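PDB 5ICQ: methylocystis parvus OBBP MbnE from Methylocystis parvus OBBP, which probably binds the copper chelator methanobactin in the periplasm, as a solute-binding component of the methanobactin transport machinery. Local coordinates for residues Lys141-Leu155 and Met200-Phe213. Numbering follows the deposited sequence.
Sequences KPITAEDVLFSFDLL and MPVLPKHALDVERF
Ser151 and Asp147, one turn apart on the helix, each receive a backbone N-H from the loop Met200-Phe213. Leu203 N donates to Ser151 OG at 2.8 Å, and Ser151 OG in turn donates to Asp147 O, which Ser151 N reaches from the opposite face of the carbonyl; the hydroxyl thus relays between loop and helix. Lys205 N meets Asp147 OD1 nearly head-on, 2.9 Å away with an N-H...O angle of 154°. The other carboxylate oxygen, Asp147 OD2, accepts from Thr144 N through its anti lone pair at 3.0 Å, so one side chain closes the helix's capping box with Thr144 and holds the loop. Lys205 NZ and Glu146 OE2, both of exposed residues, form a salt bridge 3.2 Å long.

CH-pi contacts carry much of the remaining packing. The Phe150 ring, swung out with CG anti to the backbone N (chi1 161°), takes Lys205 CA over one face, 3.7 Å from its centroid, while Val210 CG1 and Leu208 CD2 sit at its edge. Replacing Phe150 with an alanine would probably strip Lys205 of this surface and leave a gap beside Val210 and Leu208. Lys141 CG lies over the His206 ring, 3.9 Å from its centroid, and His206 NE2 is hydrogen-bonded to Asp139 OD2; Leu154 CD2 lies over Phe213, 4.1 Å from its centroid.

Apolar contacts finish the interface: Leu155 CD1 against Met200 CG at 3.6 Å, Met200 CE on Val148 CG1, and Val202 CG1 touching both Ile143 CG2 and Val148 CG2. Pro201 O is buried without a polar partner.

This structural packing, within a family 5 extracellular solute-binding protein, joins helix 145-158 to the loop leading from helix 193-198 to strand 227-233, while strands 172-175 and 180-184 pack against Ala145 and Leu149, and helix 161-168 touches Leu155 and Met200.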
ATOM      1  N   LYS A 141      10.111 -27.812 -17.497  1.00 11.44           N
ATOM      2  CA  LYS A 141      11.115 -28.226 -16.513  1.00 12.97           C
ATOM      3  C   LYS A 141      10.513 -28.239 -15.111  1.00 11.12           C
ATOM      4  O   LYS A 141       9.932 -27.236 -14.682  1.00 10.68           O
ATOM      5  CB  LYS A 141      12.322 -27.285 -16.546  1.00 14.21           C
ATOM      6  CG  LYS A 141      13.577 -27.851 -15.883  1.00 25.17           C
ATOM      7  CD  LYS A 141      14.352 -28.737 -16.870  1.00 27.18           C
ATOM      8  CE  LYS A 141      15.467 -29.536 -16.194  1.00 28.44           C
ATOM      9  NZ  LYS A 141      16.691 -28.737 -15.932  1.00 31.39           N
ATOM     10  N   PRO A 142      10.645 -29.336 -14.363  1.00 14.69           N
ATOM     11  CA  PRO A 142      10.094 -29.377 -13.000  1.00 11.27           C
ATOM     12  C   PRO A 142      10.725 -28.328 -12.099  1.00 13.29           C
ATOM     13  O   PRO A 142      11.917 -28.037 -12.190  1.00 14.93           O
ATOM     14  CB  PRO A 142      10.442 -30.792 -12.515  1.00 15.26           C
ATOM     15  CG  PRO A 142      10.573 -31.601 -13.768  1.00 17.48           C
ATOM     16  CD  PRO A 142      11.143 -30.655 -14.800  1.00 16.30           C
ATOM     17  N   ILE A 143       9.910 -27.764 -11.214  1.00 10.63           N
ATOM     18  CA  ILE A 143      10.427 -26.912 -10.150  1.00  9.29           C
ATOM     19  C   ILE A 143      10.954 -27.795  -9.023  1.00 16.38           C
ATOM     20  O   ILE A 143      10.261 -28.716  -8.569  1.00 15.77           O
ATOM     21  CB  ILE A 143       9.331 -25.963  -9.639  1.00 11.09           C
ATOM     22  CG1 ILE A 143       8.749 -25.152 -10.800  1.00 11.59           C
ATOM     23  CG2 ILE A 143       9.887 -25.064  -8.528  1.00 13.42           C
ATOM     24  CD1 ILE A 143       7.689 -24.100 -10.373  1.00 10.76           C
ATOM     25  N   THR A 144      12.177 -27.522  -8.558  1.00 12.28           N
ATOM     26  CA  THR A 144      12.741 -28.279  -7.438  1.00 11.19           C
ATOM     27  C   THR A 144      13.268 -27.320  -6.375  1.00 13.74           C
ATOM     28  O   THR A 144      13.323 -26.102  -6.570  1.00 13.08           O
ATOM     29  CB  THR A 144      13.866 -29.224  -7.884  1.00 18.88           C
ATOM     30  OG1 THR A 144      14.993 -28.456  -8.317  1.00 22.52           O
ATOM     31  CG2 THR A 144      13.390 -30.128  -9.027  1.00 22.09           C
ATOM     32  N   ALA A 145      13.676 -27.894  -5.236  1.00 14.45           N
ATOM     33  CA  ALA A 145      14.245 -27.083  -4.163  1.00 16.23           C
ATOM     34  C   ALA A 145      15.450 -26.282  -4.646  1.00 15.83           C
ATOM     35  O   ALA A 145      15.701 -25.176  -4.150  1.00 15.47           O
ATOM     36  CB  ALA A 145      14.636 -27.973  -2.982  1.00 16.88           C
ATOM     37  N   GLU A 146      16.192 -26.819  -5.619  1.00 14.07           N
ATOM     38  CA  GLU A 146      17.325 -26.097  -6.192  1.00 15.16           C
ATOM     39  C   GLU A 146      16.898 -24.747  -6.772  1.00 14.30           C
ATOM     40  O   GLU A 146      17.630 -23.760  -6.645  1.00 15.90           O
ATOM     41  CB  GLU A 146      18.000 -26.971  -7.259  1.00 21.65           C
ATOM     42  CG  GLU A 146      19.216 -26.355  -7.956  1.00 41.31           C
ATOM     43  CD  GLU A 146      19.784 -27.239  -9.080  1.00 56.78           C
ATOM     44  OE1 GLU A 146      18.998 -27.943  -9.760  1.00 58.68           O
ATOM     45  OE2 GLU A 146      21.021 -27.229  -9.283  1.00 58.67           O
ATOM     46  N   ASP A 147      15.714 -24.676  -7.404  1.00 14.51           N
ATOM     47  CA  ASP A 147      15.236 -23.393  -7.926  1.00 15.87           C
ATOM     48  C   ASP A 147      14.882 -22.426  -6.806  1.00 11.96           C
ATOM     49  O   ASP A 147      15.113 -21.218  -6.930  1.00 10.43           O
ATOM     50  CB  ASP A 147      14.016 -23.585  -8.833  1.00 13.05           C
ATOM     51  CG  ASP A 147      14.329 -24.411 -10.059  1.00 22.39           C
ATOM     52  OD1 ASP A 147      15.132 -23.932 -10.886  1.00 16.79           O
ATOM     53  OD2 ASP A 147      13.776 -25.529 -10.191  1.00 16.77           O
ATOM     54  N   VAL A 148      14.291 -22.930  -5.719  1.00 12.75           N
ATOM     55  CA  VAL A 148      13.921 -22.055  -4.607  1.00 12.19           C
ATOM     56  C   VAL A 148      15.164 -21.481  -3.939  1.00 14.33           C
ATOM     57  O   VAL A 148      15.209 -20.291  -3.608  1.00 13.49           O
ATOM     58  CB  VAL A 148      13.040 -22.811  -3.598  1.00 11.36           C
ATOM     59  CG1 VAL A 148      12.675 -21.896  -2.413  1.00 14.76           C
ATOM     60  CG2 VAL A 148      11.784 -23.341  -4.278  1.00 11.47           C
ATOM     61  N   LEU A 149      16.188 -22.319  -3.718  1.00 13.33           N
ATOM     62  CA  LEU A 149      17.416 -21.832  -3.089  1.00 16.85           C
ATOM     63  C   LEU A 149      18.178 -20.891  -4.015  1.00 13.98           C
ATOM     64  O   LEU A 149      18.785 -19.916  -3.555  1.00 13.60           O
ATOM     65  CB  LEU A 149      18.302 -23.011  -2.682  1.00 18.48           C
ATOM     66  CG  LEU A 149      17.762 -23.898  -1.554  1.00 23.09           C
ATOM     67  CD1 LEU A 149      18.744 -25.021  -1.237  1.00 24.35           C
ATOM     68  CD2 LEU A 149      17.471 -23.073  -0.306  1.00 23.90           C
ATOM     69  N   PHE A 150      18.192 -21.192  -5.316  1.00 11.52           N
ATOM     70  CA  PHE A 150      18.773 -20.275  -6.295  1.00 15.52           C
ATOM     71  C   PHE A 150      18.094 -18.912  -6.240  1.00 20.48           C
ATOM     72  O   PHE A 150      18.761 -17.868  -6.276  1.00 12.81           O
ATOM     73  CB  PHE A 150      18.643 -20.891  -7.690  1.00 12.61           C
ATOM     74  CG  PHE A 150      18.765 -19.905  -8.825  1.00 14.60           C
ATOM     75  CD1 PHE A 150      20.014 -19.513  -9.284  1.00 19.24           C
ATOM     76  CD2 PHE A 150      17.636 -19.403  -9.457  1.00 15.65           C
ATOM     77  CE1 PHE A 150      20.145 -18.621 -10.337  1.00 17.91           C
ATOM     78  CE2 PHE A 150      17.754 -18.498 -10.510  1.00 21.78           C
ATOM     79  CZ  PHE A 150      19.023 -18.113 -10.956  1.00 17.61           C
ATOM     80  N   SER A 151      16.759 -18.906  -6.153  1.00 10.36           N
ATOM     81  CA  SER A 151      16.022 -17.647  -6.131  1.00 13.20           C
ATOM     82  C   SER A 151      16.266 -16.896  -4.833  1.00 12.53           C
ATOM     83  O   SER A 151      16.440 -15.670  -4.839  1.00 15.24           O
ATOM     84  CB  SER A 151      14.528 -17.919  -6.320  1.00 12.33           C
ATOM     85  OG  SER A 151      14.274 -18.563  -7.561  1.00 13.57           O
ATOM     86  N   PHE A 152      16.254 -17.617  -3.710  1.00 11.86           N
ATOM     87  CA  PHE A 152      16.548 -17.008  -2.417  1.00 15.11           C
ATOM     88  C   PHE A 152      17.923 -16.352  -2.421  1.00 16.13           C
ATOM     89  O   PHE A 152      18.067 -15.190  -2.027  1.00 15.23           O
ATOM     90  CB  PHE A 152      16.460 -18.071  -1.322  1.00 12.39           C
ATOM     91  CG  PHE A 152      16.914 -17.592   0.029  1.00 16.74           C
ATOM     92  CD1 PHE A 152      16.078 -16.816   0.820  1.00 19.00           C
ATOM     93  CD2 PHE A 152      18.171 -17.930   0.514  1.00 16.09           C
ATOM     94  CE1 PHE A 152      16.494 -16.374   2.073  1.00 22.32           C
ATOM     95  CE2 PHE A 152      18.591 -17.490   1.769  1.00 20.91           C
ATOM     96  CZ  PHE A 152      17.748 -16.714   2.544  1.00 20.26           C
ATOM     97  N   ASP A 153      18.949 -17.084  -2.866  1.00 13.94           N
ATOM     98  CA  ASP A 153      20.304 -16.529  -2.897  1.00 19.73           C
ATOM     99  C   ASP A 153      20.401 -15.313  -3.810  1.00 19.84           C
ATOM    100  O   ASP A 153      21.049 -14.317  -3.464  1.00 18.69           O
ATOM    101  CB  ASP A 153      21.301 -17.590  -3.349  1.00 21.56           C
ATOM    102  CG  ASP A 153      21.497 -18.676  -2.322  1.00 34.21           C
ATOM    103  OD1 ASP A 153      21.342 -18.386  -1.114  1.00 32.37           O
ATOM    104  OD2 ASP A 153      21.823 -19.813  -2.726  1.00 35.45           O
ATOM    105  N   LEU A 154      19.781 -15.386  -4.990  1.00 15.20           N
ATOM    106  CA  LEU A 154      19.853 -14.286  -5.949  1.00 16.57           C
ATOM    107  C   LEU A 154      19.161 -13.043  -5.409  1.00 16.58           C
ATOM    108  O   LEU A 154      19.686 -11.928  -5.508  1.00 16.48           O
ATOM    109  CB  LEU A 154      19.217 -14.703  -7.277  1.00 18.94           C
ATOM    110  CG  LEU A 154      19.041 -13.618  -8.345  1.00 21.75           C
ATOM    111  CD1 LEU A 154      20.402 -13.081  -8.794  1.00 21.13           C
ATOM    112  CD2 LEU A 154      18.260 -14.167  -9.530  1.00 14.20           C
ATOM    113  N   LEU A 155      17.970 -13.219  -4.841  1.00 10.07           N
ATOM    114  CA  LEU A 155      17.203 -12.071  -4.379  1.00 13.27           C
ATOM    115  C   LEU A 155      17.785 -11.491  -3.100  1.00 15.32           C
ATOM    116  O   LEU A 155      17.695 -10.276  -2.871  1.00 16.36           O
ATOM    117  CB  LEU A 155      15.744 -12.480  -4.180  1.00 13.57           C
ATOM    118  CG  LEU A 155      15.072 -12.826  -5.507  1.00 10.88           C
ATOM    119  CD1 LEU A 155      13.746 -13.568  -5.292  1.00 15.26           C
ATOM    120  CD2 LEU A 155      14.864 -11.570  -6.344  1.00 17.51           C
ATOM    121  N   MET A 200       8.066 -15.181  -1.885  1.00 10.59           N
ATOM    122  CA  MET A 200       9.195 -14.987  -2.790  1.00 11.28           C
ATOM    123  C   MET A 200       8.882 -15.625  -4.145  1.00 14.07           C
ATOM    124  O   MET A 200       8.359 -16.741  -4.186  1.00 11.02           O
ATOM    125  CB  MET A 200      10.456 -15.634  -2.204  1.00 13.27           C
ATOM    126  CG  MET A 200      11.685 -15.535  -3.096  1.00 12.53           C
ATOM    127  SD  MET A 200      12.971 -16.714  -2.628  1.00 17.09           S
ATOM    128  CE  MET A 200      12.231 -18.232  -3.230  1.00 17.65           C
ATOM    129  N   PRO A 201       9.172 -14.952  -5.266  1.00 10.15           N
ATOM    130  CA  PRO A 201       8.974 -15.596  -6.574  1.00  9.39           C
ATOM    131  C   PRO A 201       9.972 -16.720  -6.779  1.00 10.98           C
ATOM    132  O   PRO A 201      11.124 -16.630  -6.351  1.00 10.47           O
ATOM    133  CB  PRO A 201       9.216 -14.456  -7.570  1.00 12.37           C
ATOM    134  CG  PRO A 201      10.184 -13.551  -6.839  1.00 17.27           C
ATOM    135  CD  PRO A 201       9.702 -13.580  -5.413  1.00 12.00           C
ATOM    136  N   VAL A 202       9.529 -17.782  -7.442  1.00 11.67           N
ATOM    137  CA  VAL A 202      10.389 -18.933  -7.707  1.00  6.90           C
ATOM    138  C   VAL A 202      10.849 -18.849  -9.156  1.00 11.04           C
ATOM    139  O   VAL A 202      10.045 -18.967 -10.087  1.00 11.26           O
ATOM    140  CB  VAL A 202       9.681 -20.261  -7.421  1.00  9.57           C
ATOM    141  CG1 VAL A 202      10.617 -21.423  -7.752  1.00 13.00           C
ATOM    142  CG2 VAL A 202       9.247 -20.328  -5.946  1.00 10.61           C
ATOM    143  N   LEU A 203      12.148 -18.642  -9.348  1.00 10.01           N
ATOM    144  CA  LEU A 203      12.770 -18.360 -10.635  1.00  7.41           C
ATOM    145  C   LEU A 203      13.557 -19.573 -11.122  1.00 10.05           C
ATOM    146  O   LEU A 203      14.075 -20.345 -10.306  1.00 11.27           O
ATOM    147  CB  LEU A 203      13.709 -17.155 -10.531  1.00  9.25           C
ATOM    148  CG  LEU A 203      13.047 -15.910  -9.927  1.00 14.17           C
ATOM    149  CD1 LEU A 203      14.065 -14.811  -9.725  1.00 18.89           C
ATOM    150  CD2 LEU A 203      11.901 -15.426 -10.801  1.00 12.19           C
ATOM    151  N   PRO A 204      13.681 -19.758 -12.435  1.00 13.47           N
ATOM    152  CA  PRO A 204      14.296 -20.981 -12.978  1.00 13.60           C
ATOM    153  C   PRO A 204      15.822 -20.906 -13.039  1.00 12.43           C
ATOM    154  O   PRO A 204      16.395 -20.193 -13.862  1.00 14.26           O
ATOM    155  CB  PRO A 204      13.674 -21.086 -14.378  1.00 11.76           C
ATOM    156  CG  PRO A 204      13.437 -19.643 -14.777  1.00 16.84           C
ATOM    157  CD  PRO A 204      13.079 -18.916 -13.491  1.00 15.21           C
ATOM    158  N   LYS A 205      16.475 -21.702 -12.190  1.00 11.19           N
ATOM    159  CA  LYS A 205      17.937 -21.762 -12.232  1.00 12.44           C
ATOM    160  C   LYS A 205      18.452 -22.089 -13.632  1.00 18.97           C
ATOM    161  O   LYS A 205      19.443 -21.507 -14.085  1.00 17.56           O
ATOM    162  CB  LYS A 205      18.463 -22.791 -11.234  1.00 12.19           C
ATOM    163  CG  LYS A 205      19.997 -22.819 -11.216  1.00 22.96           C
ATOM    164  CD  LYS A 205      20.552 -23.710 -10.118  1.00 27.49           C
ATOM    165  CE  LYS A 205      22.058 -23.518  -9.977  1.00 31.24           C
ATOM    166  NZ  LYS A 205      22.615 -24.471  -8.974  1.00 40.58           N
ATOM    167  N   HIS A 206      17.785 -23.007 -14.340  1.00 14.20           N
ATOM    168  CA  HIS A 206      18.264 -23.437 -15.652  1.00 18.30           C
ATOM    169  C   HIS A 206      18.080 -22.388 -16.746  1.00 20.87           C
ATOM    170  O   HIS A 206      18.591 -22.584 -17.859  1.00 17.74           O
ATOM    171  CB  HIS A 206      17.553 -24.730 -16.062  1.00 15.56           C
ATOM    172  CG  HIS A 206      16.130 -24.523 -16.481  1.00 14.72           C
ATOM    173  ND1 HIS A 206      15.104 -24.341 -15.576  1.00 12.90           N
ATOM    174  CD2 HIS A 206      15.561 -24.467 -17.710  1.00 15.70           C
ATOM    175  CE1 HIS A 206      13.966 -24.175 -16.230  1.00 15.02           C
ATOM    176  NE2 HIS A 206      14.214 -24.255 -17.527  1.00 15.63           N
ATOM    177  N   ALA A 207      17.373 -21.283 -16.475  1.00 13.49           N
ATOM    178  CA  ALA A 207      17.013 -20.367 -17.550  1.00 15.70           C
ATOM    179  C   ALA A 207      17.184 -18.889 -17.210  1.00 29.69           C
ATOM    180  O   ALA A 207      16.739 -18.041 -17.993  1.00 36.17           O
ATOM    181  CB  ALA A 207      15.568 -20.612 -17.984  1.00 15.67           C
ATOM    182  N   LEU A 208      17.789 -18.540 -16.079  1.00 19.20           N
ATOM    183  CA  LEU A 208      17.968 -17.142 -15.694  1.00 15.34           C
ATOM    184  C   LEU A 208      19.460 -16.856 -15.629  1.00 19.55           C
ATOM    185  O   LEU A 208      20.187 -17.522 -14.885  1.00 24.03           O
ATOM    186  CB  LEU A 208      17.301 -16.835 -14.348  1.00 16.65           C
ATOM    187  CG  LEU A 208      17.238 -15.373 -13.879  1.00 23.20           C
ATOM    188  CD1 LEU A 208      16.130 -15.181 -12.854  1.00 21.18           C
ATOM    189  CD2 LEU A 208      18.556 -14.900 -13.275  1.00 22.25           C
ATOM    190  N   ASP A 209      19.905 -15.863 -16.398  1.00 15.67           N
ATOM    191  CA  ASP A 209      21.299 -15.424 -16.400  1.00 19.41           C
ATOM    192  C   ASP A 209      21.508 -14.477 -15.222  1.00 16.94           C
ATOM    193  O   ASP A 209      20.998 -13.354 -15.233  1.00 18.15           O
ATOM    194  CB  ASP A 209      21.616 -14.737 -17.727  1.00 22.39           C
ATOM    195  CG  ASP A 209      23.085 -14.344 -17.867  1.00 28.18           C
ATOM    196  OD1 ASP A 209      23.790 -14.215 -16.844  1.00 24.68           O
ATOM    197  OD2 ASP A 209      23.527 -14.150 -19.020  1.00 26.83           O
ATOM    198  N   VAL A 210      22.254 -14.914 -14.203  1.00 15.23           N
ATOM    199  CA  VAL A 210      22.325 -14.093 -12.998  1.00 18.46           C
ATOM    200  C   VAL A 210      23.094 -12.801 -13.260  1.00 14.18           C
ATOM    201  O   VAL A 210      22.832 -11.779 -12.615  1.00 14.70           O
ATOM    202  CB  VAL A 210      22.923 -14.883 -11.817  1.00 27.23           C
ATOM    203  CG1 VAL A 210      22.229 -16.229 -11.671  1.00 28.49           C
ATOM    204  CG2 VAL A 210      24.407 -15.064 -11.981  1.00 28.83           C
ATOM    205  N   GLU A 211      24.031 -12.806 -14.215  1.00 16.65           N
ATOM    206  CA  GLU A 211      24.796 -11.587 -14.478  1.00 18.20           C
ATOM    207  C   GLU A 211      23.945 -10.513 -15.152  1.00 18.72           C
ATOM    208  O   GLU A 211      24.228  -9.318 -14.999  1.00 12.95           O
ATOM    209  CB  GLU A 211      26.032 -11.915 -15.321  1.00 18.73           C
ATOM    210  CG  GLU A 211      27.267 -12.269 -14.492  1.00 30.09           C
ATOM    211  CD  GLU A 211      27.158 -13.609 -13.802  1.00 45.29           C
ATOM    212  OE1 GLU A 211      26.576 -14.537 -14.405  1.00 49.68           O
ATOM    213  OE2 GLU A 211      27.646 -13.729 -12.655  1.00 46.34           O
ATOM    214  N   ARG A 212      22.909 -10.912 -15.903  1.00 16.82           N
ATOM    215  CA  ARG A 212      21.984  -9.971 -16.534  1.00 17.24           C
ATOM    216  C   ARG A 212      20.914  -9.450 -15.582  1.00 14.42           C
ATOM    217  O   ARG A 212      20.182  -8.525 -15.954  1.00 14.59           O
ATOM    218  CB  ARG A 212      21.267 -10.621 -17.728  1.00 27.14           C
ATOM    219  CG  ARG A 212      22.020 -10.705 -19.040  1.00 35.51           C
ATOM    220  CD  ARG A 212      22.428  -9.337 -19.610  1.00 38.60           C
ATOM    221  NE  ARG A 212      21.346  -8.471 -20.094  1.00 31.65           N
ATOM    222  CZ  ARG A 212      20.580  -8.722 -21.159  1.00 45.78           C
ATOM    223  NH1 ARG A 212      20.740  -9.840 -21.860  1.00 43.74           N
ATOM    224  NH2 ARG A 212      19.638  -7.855 -21.525  1.00 41.55           N
ATOM    225  N   PHE A 213      20.812 -10.011 -14.372  1.00 19.79           N
ATOM    226  CA  PHE A 213      19.678  -9.715 -13.495  1.00 20.35           C
ATOM    227  C   PHE A 213      19.543  -8.222 -13.212  1.00 23.73           C
ATOM    228  O   PHE A 213      18.427  -7.696 -13.128  1.00 22.22           O
ATOM    229  CB  PHE A 213      19.820 -10.498 -12.185  1.00 18.82           C
ATOM    230  CG  PHE A 213      18.635 -10.367 -11.265  1.00 18.96           C
ATOM    231  CD1 PHE A 213      17.494 -11.123 -11.475  1.00 19.06           C
ATOM    232  CD2 PHE A 213      18.671  -9.501 -10.180  1.00 21.65           C
ATOM    233  CE1 PHE A 213      16.399 -11.012 -10.622  1.00 17.78           C
ATOM    234  CE2 PHE A 213      17.589  -9.388  -9.323  1.00 25.58           C
ATOM    235  CZ  PHE A 213      16.454 -10.143  -9.545  1.00 17.92           C
TER
HETATM  236  O   HOH W   1      15.791 -24.956 -12.984  1.00 18.86           O